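Local structure of Csc2 (Thermofilum pendens, 4TXD) at residues Leu66-Thr78 and Gln227-Thr239. The protein probably binds CRISPR RNA as the Cas7-family backbone subunit of a type I-D interference complex, and carries a bound zinc ion. Residues are numbered along the deposited sequence; the frame is centred on the assembly and turned at random. Where two conformers were deposited one is given.
Sequences LLRTEGAGTINMT and QALFSEVHVEPGT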
ATOM      1  N   LEU A  66       3.486  18.660   1.456  0.61 22.28           N
ATOM      2  CA  LEU A  66       3.659  19.045   2.852  0.61 22.83           C
ATOM      3  C   LEU A  66       3.787  17.797   3.720  0.61 24.15           C
ATOM      4  O   LEU A  66       2.907  16.937   3.713  0.61 24.67           O
ATOM      5  CB  LEU A  66       2.492  19.913   3.323  0.61 24.06           C
ATOM      6  CG  LEU A  66       2.027  21.035   2.391  0.61 34.87           C
ATOM      7  CD1 LEU A  66       0.880  21.819   3.020  0.61 34.32           C
ATOM      8  CD2 LEU A  66       3.176  21.961   2.022  0.61 26.11           C
ATOM      9  N   LEU A  67       4.757  17.645   4.363  1.00 19.96           N
ATOM     10  CA  LEU A  67       5.072  16.633   5.357  1.00 21.64           C
ATOM     11  C   LEU A  67       4.928  17.159   6.788  1.00 19.76           C
ATOM     12  O   LEU A  67       5.454  18.154   7.111  1.00 20.86           O
ATOM     13  CB  LEU A  67       6.465  16.048   5.182  1.00 17.77           C
ATOM     14  CG  LEU A  67       6.811  15.412   3.843  1.00 25.41           C
ATOM     15  CD1 LEU A  67       8.251  14.960   3.740  1.00 20.32           C
ATOM     16  CD2 LEU A  67       5.871  14.281   3.531  1.00 26.41           C
ATOM     17  N   ARG A  68       4.201  16.429   7.602  1.00 22.04           N
ATOM     18  CA  ARG A  68       4.026  16.768   8.999  1.00 25.10           C
ATOM     19  C   ARG A  68       4.290  15.574   9.877  1.00 20.33           C
ATOM     20  O   ARG A  68       3.888  14.513   9.573  1.00 21.94           O
ATOM     21  CB  ARG A  68       2.616  17.223   9.272  1.00 20.42           C
ATOM     22  CG  ARG A  68       2.202  18.414   8.500  1.00 36.06           C
ATOM     23  CD  ARG A  68       0.791  18.785   8.869  1.00 44.07           C
ATOM     24  NE  ARG A  68       0.736  20.076   9.474  1.00 68.92           N
ATOM     25  CZ  ARG A  68       0.331  21.163   8.844  1.00 78.52           C
ATOM     26  NH1 ARG A  68       0.316  22.314   9.470  1.00 67.73           N
ATOM     27  NH2 ARG A  68      -0.057  21.091   7.592  1.00 72.24           N
ATOM     28  N   THR A  69       5.007  15.786  10.961  1.00 22.69           N
ATOM     29  CA  THR A  69       5.220  14.707  11.925  1.00 27.04           C
ATOM     30  C   THR A  69       3.898  14.330  12.586  1.00 31.80           C
ATOM     31  O   THR A  69       2.984  15.141  12.629  1.00 24.77           O
ATOM     32  CB  THR A  69       6.233  15.115  13.008  1.00 27.66           C
ATOM     33  OG1 THR A  69       5.862  16.399  13.525  1.00 24.96           O
ATOM     34  CG2 THR A  69       7.630  15.199  12.410  1.00 20.50           C
ATOM     35  N   GLU A  70       3.792  13.101  13.088  1.00 34.80           N
ATOM     36  CA  GLU A  70       2.615  12.694  13.856  1.00 45.27           C
ATOM     37  C   GLU A  70       3.003  11.932  15.117  1.00 44.44           C
ATOM     38  O   GLU A  70       2.887  10.706  15.170  1.00 61.71           O
ATOM     39  CB  GLU A  70       1.680  11.825  13.016  1.00 59.58           C
ATOM     40  CG  GLU A  70       0.250  12.338  12.944  1.00 85.11           C
ATOM     41  CD  GLU A  70       0.040  13.327  11.809  1.00 80.97           C
ATOM     42  OE1 GLU A  70       0.200  14.547  12.033  1.00 68.89           O
ATOM     43  OE2 GLU A  70      -0.286  12.878  10.690  1.00 64.56           O
ATOM     44  N   GLY A  71       3.460  12.654  16.133  1.00 47.68           N
ATOM     45  CA  GLY A  71       3.793  12.024  17.400  1.00 49.01           C
ATOM     46  C   GLY A  71       5.277  11.775  17.570  1.00 49.41           C
ATOM     47  O   GLY A  71       6.025  11.719  16.587  1.00 33.67           O
ATOM     48  N   ALA A  72       5.695  11.629  18.826  1.00 42.71           N
ATOM     49  CA  ALA A  72       7.092  11.397  19.170  1.00 39.14           C
ATOM     50  C   ALA A  72       7.704  10.311  18.294  1.00 37.72           C
ATOM     51  O   ALA A  72       7.062   9.300  17.989  1.00 33.39           O
ATOM     52  CB  ALA A  72       7.226  11.023  20.659  1.00 32.90           C
ATOM     53  N   GLY A  73       8.936  10.549  17.863  1.00 30.73           N
ATOM     54  CA  GLY A  73       9.677   9.569  17.100  1.00 30.63           C
ATOM     55  C   GLY A  73       9.400   9.548  15.603  1.00 29.98           C
ATOM     56  O   GLY A  73      10.128   8.885  14.872  1.00 37.49           O
ATOM     57  N   THR A  74       8.368  10.248  15.133  1.00 24.74           N
ATOM     58  CA  THR A  74       8.115  10.280  13.676  1.00 25.17           C
ATOM     59  C   THR A  74       9.011  11.307  12.980  1.00 25.51           C
ATOM     60  O   THR A  74       9.371  12.335  13.557  1.00 23.42           O
ATOM     61  CB  THR A  74       6.642  10.595  13.327  1.00 27.73           C
ATOM     62  OG1 THR A  74       6.266  11.861  13.875  1.00 36.44           O
ATOM     63  CG2 THR A  74       5.708   9.501  13.855  1.00 40.28           C
ATOM     64  N   ILE A  75       9.378  11.034  11.736  1.00 20.93           N
ATOM     65  CA  ILE A  75      10.364  11.876  11.077  1.00 22.01           C
ATOM     66  C   ILE A  75       9.940  12.265   9.671  1.00 20.20           C
ATOM     67  O   ILE A  75       9.169  11.554   9.029  1.00 20.33           O
ATOM     68  CB  ILE A  75      11.743  11.186  10.990  1.00 21.92           C
ATOM     69  CG1 ILE A  75      11.667   9.946  10.107  1.00 22.82           C
ATOM     70  CG2 ILE A  75      12.296  10.854  12.416  1.00 25.21           C
ATOM     71  CD1 ILE A  75      13.025   9.368   9.764  1.00 25.77           C
ATOM     72  N   ASN A  76      10.446  13.411   9.225  1.00 18.68           N
ATOM     73  CA  ASN A  76      10.245  13.905   7.860  1.00 17.99           C
ATOM     74  C   ASN A  76      11.545  14.033   7.073  1.00 17.87           C
ATOM     75  O   ASN A  76      11.529  14.242   5.859  1.00 17.06           O
ATOM     76  CB  ASN A  76       9.567  15.276   7.885  1.00 17.45           C
ATOM     77  CG  ASN A  76       8.131  15.218   8.389  1.00 25.11           C
ATOM     78  OD1 ASN A  76       7.396  14.256   8.129  1.00 20.81           O
ATOM     79  ND2 ASN A  76       7.725  16.256   9.118  1.00 22.15           N
ATOM     80  N   MET A  77      12.668  13.971   7.781  1.00 18.48           N
ATOM     81  CA  MET A  77      13.976  14.150   7.158  1.00 17.58           C
ATOM     82  C   MET A  77      14.893  13.046   7.649  1.00 20.78           C
ATOM     83  O   MET A  77      14.835  12.652   8.819  1.00 20.39           O
ATOM     84  CB  MET A  77      14.598  15.517   7.494  1.00 20.45           C
ATOM     85  CG  MET A  77      13.812  16.715   7.029  1.00 16.72           C
ATOM     86  SD  MET A  77      13.806  16.896   5.224  1.00 18.97           S
ATOM     87  CE  MET A  77      15.422  17.578   4.907  1.00 21.77           C
ATOM     88  N   THR A  78      15.759  12.575   6.764  1.00 18.93           N
ATOM     89  CA  THR A  78      16.663  11.499   7.122  1.00 19.64           C
ATOM     90  C   THR A  78      17.944  11.620   6.305  1.00 23.73           C
ATOM     91  O   THR A  78      17.974  12.291   5.284  1.00 20.51           O
ATOM     92  CB  THR A  78      16.012  10.115   6.893  1.00 20.73           C
ATOM     93  OG1 THR A  78      16.793   9.110   7.542  1.00 24.68           O
ATOM     94  CG2 THR A  78      15.900   9.793   5.382  1.00 19.75           C
ATOM     95  N   GLN A 227      15.836  26.428  12.405  1.00 26.78           N
ATOM     96  CA  GLN A 227      16.088  25.802  11.103  1.00 25.50           C
ATOM     97  C   GLN A 227      16.025  24.267  11.129  1.00 28.50           C
ATOM     98  O   GLN A 227      15.511  23.644  10.191  1.00 24.66           O
ATOM     99  CB  GLN A 227      17.462  26.248  10.574  1.00 33.81           C
ATOM    100  CG  GLN A 227      17.904  25.591   9.254  1.00 56.87           C
ATOM    101  CD  GLN A 227      18.676  24.280   9.440  1.00 72.17           C
ATOM    102  OE1 GLN A 227      19.509  24.157  10.345  1.00 72.26           O
ATOM    103  NE2 GLN A 227      18.394  23.292   8.581  1.00 44.81           N
ATOM    104  N   ALA A 228      16.547  23.654  12.190  1.00 25.12           N
ATOM    105  CA  ALA A 228      16.653  22.199  12.236  1.00 26.02           C
ATOM    106  C   ALA A 228      15.390  21.512  12.759  1.00 22.52           C
ATOM    107  O   ALA A 228      15.362  20.283  12.939  1.00 23.05           O
ATOM    108  CB  ALA A 228      17.868  21.789  13.075  1.00 19.61           C
ATOM    109  N   LEU A 229      14.337  22.270  12.981  1.00 20.91           N
ATOM    110  CA  LEU A 229      13.073  21.686  13.366  1.00 22.35           C
ATOM    111  C   LEU A 229      12.256  21.288  12.140  1.00 23.72           C
ATOM    112  O   LEU A 229      11.879  22.119  11.364  1.00 18.41           O
ATOM    113  CB  LEU A 229      12.271  22.622  14.247  1.00 22.32           C
ATOM    114  CG  LEU A 229      10.869  22.193  14.607  1.00 22.05           C
ATOM    115  CD1 LEU A 229      10.866  20.875  15.330  1.00 20.71           C
ATOM    116  CD2 LEU A 229      10.116  23.256  15.370  1.00 21.34           C
ATOM    117  N   PHE A 230      12.019  19.999  11.996  1.00 20.39           N
ATOM    118  CA  PHE A 230      11.367  19.495  10.787  1.00 22.81           C
ATOM    119  C   PHE A 230       9.983  18.929  11.076  1.00 20.63           C
ATOM    120  O   PHE A 230       9.521  18.016  10.398  1.00 22.01           O
ATOM    121  CB  PHE A 230      12.263  18.443  10.109  1.00 17.88           C
ATOM    122  CG  PHE A 230      13.593  18.990   9.666  1.00 20.22           C
ATOM    123  CD1 PHE A 230      13.657  20.048   8.770  1.00 22.53           C
ATOM    124  CD2 PHE A 230      14.782  18.454  10.148  1.00 24.98           C
ATOM    125  CE1 PHE A 230      14.883  20.569   8.356  1.00 31.01           C
ATOM    126  CE2 PHE A 230      16.003  18.965   9.737  1.00 25.08           C
ATOM    127  CZ  PHE A 230      16.057  20.023   8.844  1.00 26.84           C
ATOM    128  N   SER A 231       9.319  19.470  12.094  1.00 20.10           N
ATOM    129  CA  SER A 231       7.934  19.103  12.375  1.00 20.36           C
ATOM    130  C   SER A 231       7.054  19.311  11.126  1.00 19.27           C
ATOM    131  O   SER A 231       6.100  18.575  10.883  1.00 20.29           O
ATOM    132  CB  SER A 231       7.398  19.927  13.542  1.00 20.85           C
ATOM    133  OG  SER A 231       7.625  21.304  13.290  1.00 21.92           O
ATOM    134  N   GLU A 232       7.402  20.298  10.327  1.00 17.97           N
ATOM    135  CA  GLU A 232       6.751  20.543   9.057  1.00 21.42           C
ATOM    136  C   GLU A 232       7.780  20.835   7.957  1.00 20.48           C
ATOM    137  O   GLU A 232       8.676  21.558   8.156  1.00 23.01           O
ATOM    138  CB  GLU A 232       5.721  21.665   9.150  1.00 18.38           C
ATOM    139  CG  GLU A 232       5.095  21.991   7.833  1.00 24.63           C
ATOM    140  CD  GLU A 232       3.815  22.806   7.926  1.00 47.26           C
ATOM    141  OE1 GLU A 232       3.108  22.739   8.909  1.00 37.04           O
ATOM    142  OE2 GLU A 232       3.526  23.516   6.980  1.00 41.92           O
ATOM    143  N   VAL A 233       7.608  20.197   6.825  1.00 18.83           N
ATOM    144  CA  VAL A 233       8.508  20.319   5.716  1.00 19.01           C
ATOM    145  C   VAL A 233       7.753  20.551   4.427  1.00 16.21           C
ATOM    146  O   VAL A 233       6.834  19.885   4.155  1.00 19.40           O
ATOM    147  CB  VAL A 233       9.358  19.057   5.554  1.00 18.47           C
ATOM    148  CG1 VAL A 233      10.251  19.167   4.360  1.00 20.20           C
ATOM    149  CG2 VAL A 233      10.175  18.799   6.787  1.00 18.52           C
ATOM    150  N   HIS A 234       8.210  21.505   3.647  1.00 17.55           N
ATOM    151  CA  HIS A 234       7.614  21.768   2.363  1.00 20.40           C
ATOM    152  C   HIS A 234       8.536  21.308   1.263  1.00 21.10           C
ATOM    153  O   HIS A 234       9.530  21.909   1.031  1.00 20.09           O
ATOM    154  CB  HIS A 234       7.290  23.241   2.202  1.00 20.39           C
ATOM    155  CG  HIS A 234       6.315  23.748   3.204  1.00 27.79           C
ATOM    156  ND1 HIS A 234       6.021  25.076   3.362  1.00 30.07           N
ATOM    157  CD2 HIS A 234       5.568  23.093   4.105  1.00 27.04           C
ATOM    158  CE1 HIS A 234       5.127  25.212   4.315  1.00 36.74           C
ATOM    159  NE2 HIS A 234       4.835  24.023   4.780  1.00 27.91           N
ATOM    160  N   VAL A 235       8.172  20.212   0.634  1.00 19.62           N
ATOM    161  CA  VAL A 235       8.979  19.596  -0.415  1.00 18.74           C
ATOM    162  C   VAL A 235       8.646  20.247  -1.769  1.00 22.36           C
ATOM    163  O   VAL A 235       7.471  20.413  -2.113  1.00 20.45           O
ATOM    164  CB  VAL A 235       8.724  18.081  -0.477  1.00 20.23           C
ATOM    165  CG1 VAL A 235       9.619  17.420  -1.514  1.00 20.22           C
ATOM    166  CG2 VAL A 235       8.942  17.454   0.912  1.00 17.86           C
ATOM    167  N   GLU A 236       9.674  20.629  -2.521  1.00 18.63           N
ATOM    168  CA  GLU A 236       9.464  21.430  -3.737  1.00 18.64           C
ATOM    169  C   GLU A 236       8.973  20.587  -4.906  1.00 24.64           C
ATOM    170  O   GLU A 236       9.301  19.424  -5.005  1.00 21.15           O
ATOM    171  CB  GLU A 236      10.759  22.170  -4.108  1.00 21.39           C
ATOM    172  CG  GLU A 236      11.053  23.292  -3.125  1.00 22.07           C
ATOM    173  CD  GLU A 236      12.406  23.909  -3.297  1.00 30.23           C
ATOM    174  OE1 GLU A 236      13.230  23.352  -4.050  1.00 34.59           O
ATOM    175  OE2 GLU A 236      12.630  24.966  -2.677  1.00 32.84           O
ATOM    176  N   PRO A 237       8.169  21.192  -5.798  1.00 22.73           N
ATOM    177  CA  PRO A 237       7.632  20.494  -6.976  1.00 22.35           C
ATOM    178  C   PRO A 237       8.749  19.818  -7.757  1.00 21.57           C
ATOM    179  O   PRO A 237       9.846  20.367  -7.845  1.00 23.59           O
ATOM    180  CB  PRO A 237       6.990  21.617  -7.793  1.00 20.57           C
ATOM    181  CG  PRO A 237       6.595  22.651  -6.756  1.00 26.66           C
ATOM    182  CD  PRO A 237       7.656  22.567  -5.665  1.00 21.15           C
ATOM    183  N   GLY A 238       8.490  18.629  -8.282  1.00 20.46           N
ATOM    184  CA  GLY A 238       9.475  17.912  -9.076  1.00 24.93           C
ATOM    185  C   GLY A 238      10.383  16.971  -8.297  1.00 25.10           C
ATOM    186  O   GLY A 238      11.039  16.125  -8.890  1.00 22.67           O
ATOM    187  N   THR A 239      10.443  17.123  -6.975  1.00 24.22           N
ATOM    188  CA  THR A 239      11.231  16.218  -6.144  1.00 19.49           C
ATOM    189  C   THR A 239      10.782  14.790  -6.381  1.00 19.03           C
ATOM    190  O   THR A 239       9.583  14.506  -6.369  1.00 21.80           O
ATOM    191  CB  THR A 239      11.079  16.549  -4.636  1.00 20.21           C
ATOM    192  OG1 THR A 239      11.550  17.881  -4.384  1.00 24.67           O
ATOM    193  CG2 THR A 239      11.841  15.554  -3.773  1.00 17.34           C
TER
HETATM  194  O   HOH W   1       1.039  24.182   6.729  1.00 53.39           O
HETATM  195  O   HOH W   2       2.524  21.693  11.162  1.00 54.27           O
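Met-77 lies across the Phe-230 ring at about a right angle, its CG over one face, 3.7 Å from the ring centroid in a CH-pi contact. A bend at chi2 (-69°) keeps SD above the same face, a more distant Met-aromatic contact. Val-233 extends this apolar patch: CG2 packs 3.7 Å from Asn-76 CB and also reaches Met-77 CG, while its CB faces that of Leu-67, whose CD1 rests on Val-235 CG2. The backbones of Leu-67 and Val-233 form a hydrogen-bonded antiparallel pair. Just ahead of the strands that begin at Met-77 and Glu-232, Asn-76 ND2 donates to Phe-230 O (2.8 Å), approaching nearly along the C=O axis; Lys-96 in turn bonds Asn-76 OD1 and Arg-68 O.

On the other sheet face, Glu-232 OE1 sits over the guanidinium of Arg-68, 2.9 Å from NH1, a salt bridge of charges alone because no N-H points at it. Two waters donate to the carboxylate, one to each oxygen, and accept only weak bonds from Arg-68 NE and NH2. With CG anti to the backbone N (chi1 177°), the extended glutamate also offers OE2, through its anti lone pair, to His-234 NE2 at 2.6 Å. A leucine in place of Glu-232 would probably leave Arg-68 without its countercharge and free the His-234 ring to turn. Leu-66 CD2 meets that ring obliquely.

This pairing, away from the zinc site, makes 232-235 an outer strand of a small three-stranded antiparallel sheet, 65-68 central and 274-275 beyond, beside the larger antiparallel sheet that contains strand 77-82.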